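Local coordinates for hypothetical protein (Chlorobium tepidum, PDB 2HR2) that is of unknown function but adopts a TPR-like alpha-alpha superhelix fold of the kind that often serves as a scaffold for protein-protein interactions, at residues S103-R108 with K126-M131. Sequence-based numbering, arbitrary orientation.
Sequences SAVYSR and KKVVEM
V105 and V128 pack side by side between two antiparallel helices of the TPR-like alpha-alpha superhelix, helix 97-114 and helix 118-134, which follow one another in the chain as a helical hairpin. The local axes approach to 9.2 Å and run at 160° to each other. No hydrogen bond joins the two segments; the contact is apolar.

From CB, V105 branches into two methyls: CG1 meets V128 and K127, CG2 meets M131. CG1, anti to the backbone N (chi1 176°), lies 3.7 Å from CG2 of V128, and the two valine side chains lie alongside each other, pointing opposite ways. The same CG1 also meets the aliphatic stem of K127, whose CG is 4.1 Å away; beyond it the lysine chain bends at chi2 (71°) and carries its amine away from residues 103-108. CG2 of V105, beside its own backbone N, packs 3.8 Å from SE, the selenium of selenomethionine M131. V105 also touches L84 of helix 73-90, and M131 also touches W101 and I102, about one turn earlier on helix 97-114.

V128 makes its closest contacts here through CG2, which rests against the backbone of Y106. Y106 and V128 are the pair whose CA atoms come nearest between 103-108 and 126-131, 6.1 Å apart. The tyrosine ring is met at its edge, near its plane, by this same methyl, and its side chain continues to M145 and V148 of helix 142-157, linking the hairpin to the last helix. Against the tyrosine backbone, CG2 of V128 lies 3.7 Å from both N and CA of Y106.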
loop_
_atom_site.group_PDB
_atom_site.type_symbol
_atom_site.label_atom_id
_atom_site.label_comp_id
_atom_site.label_asym_id
_atom_site.label_seq_id
_atom_site.Cartn_x
_atom_site.Cartn_y
_atom_site.Cartn_z
ATOM N N SER A 103 -4.523 2.701 -2.011
ATOM C CA SER A 103 -4.340 1.697 -0.968
ATOM C C SER A 103 -3.425 2.201 0.151
ATOM O O SER A 103 -3.729 2.035 1.331
ATOM C CB SER A 103 -3.757 0.417 -1.581
ATOM O OG SER A 103 -3.394 -0.526 -0.585
ATOM N N ALA A 104 -2.305 2.809 -0.227
ATOM C CA ALA A 104 -1.341 3.332 0.742
ATOM C C ALA A 104 -1.924 4.453 1.599
ATOM O O ALA A 104 -1.642 4.532 2.794
ATOM C CB ALA A 104 -0.090 3.811 0.030
ATOM N N VAL A 105 -2.729 5.316 0.986
ATOM C CA VAL A 105 -3.372 6.420 1.701
ATOM C C VAL A 105 -4.389 5.848 2.693
ATOM O O VAL A 105 -4.498 6.323 3.822
ATOM C CB VAL A 105 -4.041 7.416 0.714
ATOM C CG1 VAL A 105 -4.789 8.520 1.440
ATOM C CG2 VAL A 105 -3.003 8.042 -0.191
ATOM N N TYR A 106 -5.118 4.821 2.260
ATOM C CA TYR A 106 -6.102 4.151 3.097
ATOM C C TYR A 106 -5.424 3.453 4.267
ATOM O O TYR A 106 -5.881 3.572 5.400
ATOM C CB TYR A 106 -6.895 3.163 2.253
ATOM C CG TYR A 106 -7.993 2.435 2.989
ATOM C CD1 TYR A 106 -9.101 3.122 3.476
ATOM C CD2 TYR A 106 -7.948 1.056 3.153
ATOM C CE1 TYR A 106 -10.121 2.456 4.134
ATOM C CE2 TYR A 106 -8.955 0.390 3.809
ATOM C CZ TYR A 106 -10.042 1.090 4.297
ATOM O OH TYR A 106 -11.052 0.412 4.939
ATOM N N SER A 107 -4.331 2.742 3.996
ATOM C CA SER A 107 -3.558 2.085 5.051
ATOM C C SER A 107 -3.064 3.100 6.084
ATOM O O SER A 107 -3.095 2.835 7.287
ATOM C CB SER A 107 -2.354 1.334 4.463
ATOM O OG SER A 107 -2.740 0.235 3.654
ATOM N N ARG A 108 -2.608 4.258 5.608
ATOM C CA ARG A 108 -2.125 5.306 6.491
ATOM C C ARG A 108 -3.237 5.807 7.398
ATOM O O ARG A 108 -3.011 6.039 8.585
ATOM C CB ARG A 108 -1.542 6.470 5.692
ATOM C CG ARG A 108 -0.945 7.550 6.576
ATOM C CD ARG A 108 -0.040 8.483 5.811
ATOM N NE ARG A 108 0.757 9.276 6.745
ATOM C CZ ARG A 108 0.364 10.411 7.307
ATOM N NH1 ARG A 108 -0.832 10.930 7.069
ATOM N NH2 ARG A 108 1.185 11.027 8.138
ATOM N N LYS A 126 -10.747 11.412 4.257
ATOM C CA LYS A 126 -11.365 12.312 3.283
ATOM C C LYS A 126 -10.599 12.229 1.958
ATOM O O LYS A 126 -11.207 12.205 0.891
ATOM C CB LYS A 126 -11.375 13.761 3.795
ATOM C CG LYS A 126 -12.220 14.733 2.962
ATOM C CD LYS A 126 -12.151 16.183 3.489
ATOM N N LYS A 127 -9.267 12.173 2.041
ATOM C CA LYS A 127 -8.397 12.095 0.862
ATOM C C LYS A 127 -8.651 10.813 0.066
ATOM O O LYS A 127 -8.583 10.830 -1.162
ATOM C CB LYS A 127 -6.918 12.188 1.291
ATOM C CG LYS A 127 -5.870 12.210 0.167
ATOM C CD LYS A 127 -5.862 13.513 -0.630
ATOM C CE LYS A 127 -4.808 13.467 -1.745
ATOM N NZ LYS A 127 -4.763 14.716 -2.558
ATOM N N VAL A 128 -8.935 9.711 0.764
ATOM C CA VAL A 128 -9.234 8.442 0.102
ATOM C C VAL A 128 -10.477 8.599 -0.771
ATOM O O VAL A 128 -10.474 8.196 -1.933
ATOM C CB VAL A 128 -9.432 7.271 1.107
ATOM C CG1 VAL A 128 -9.938 6.024 0.399
ATOM C CG2 VAL A 128 -8.135 6.947 1.827
ATOM N N VAL A 129 -11.522 9.205 -0.215
ATOM C CA VAL A 129 -12.765 9.411 -0.953
ATOM C C VAL A 129 -12.535 10.345 -2.140
ATOM O O VAL A 129 -13.013 10.076 -3.235
ATOM C CB VAL A 129 -13.896 9.961 -0.053
ATOM C CG1 VAL A 129 -15.160 10.233 -0.875
ATOM C CG2 VAL A 129 -14.206 8.985 1.083
ATOM N N GLU A 130 -11.794 11.430 -1.919
ATOM C CA GLU A 130 -11.500 12.392 -2.984
ATOM C C GLU A 130 -10.738 11.754 -4.150
ATOM O O GLU A 130 -11.040 12.018 -5.313
ATOM C CB GLU A 130 -10.744 13.608 -2.430
ATOM C CG GLU A 130 -11.622 14.535 -1.576
ATOM C CD GLU A 130 -10.854 15.696 -0.946
ATOM O OE1 GLU A 130 -9.712 15.487 -0.474
ATOM O OE2 GLU A 130 -11.401 16.821 -0.898
HETATM N N MSE A 131 -9.770 10.898 -3.839
HETATM C CA MSE A 131 -8.985 10.219 -4.878
HETATM C C MSE A 131 -9.809 9.219 -5.680
HETATM O O MSE A 131 -9.616 9.083 -6.885
HETATM C CB MSE A 131 -7.762 9.531 -4.277
HETATM C CG MSE A 131 -6.720 10.514 -3.776
HETATM SE SE MSE A 131 -5.327 9.672 -2.735
HETATM C CE MSE A 131 -4.465 8.621 -4.126
#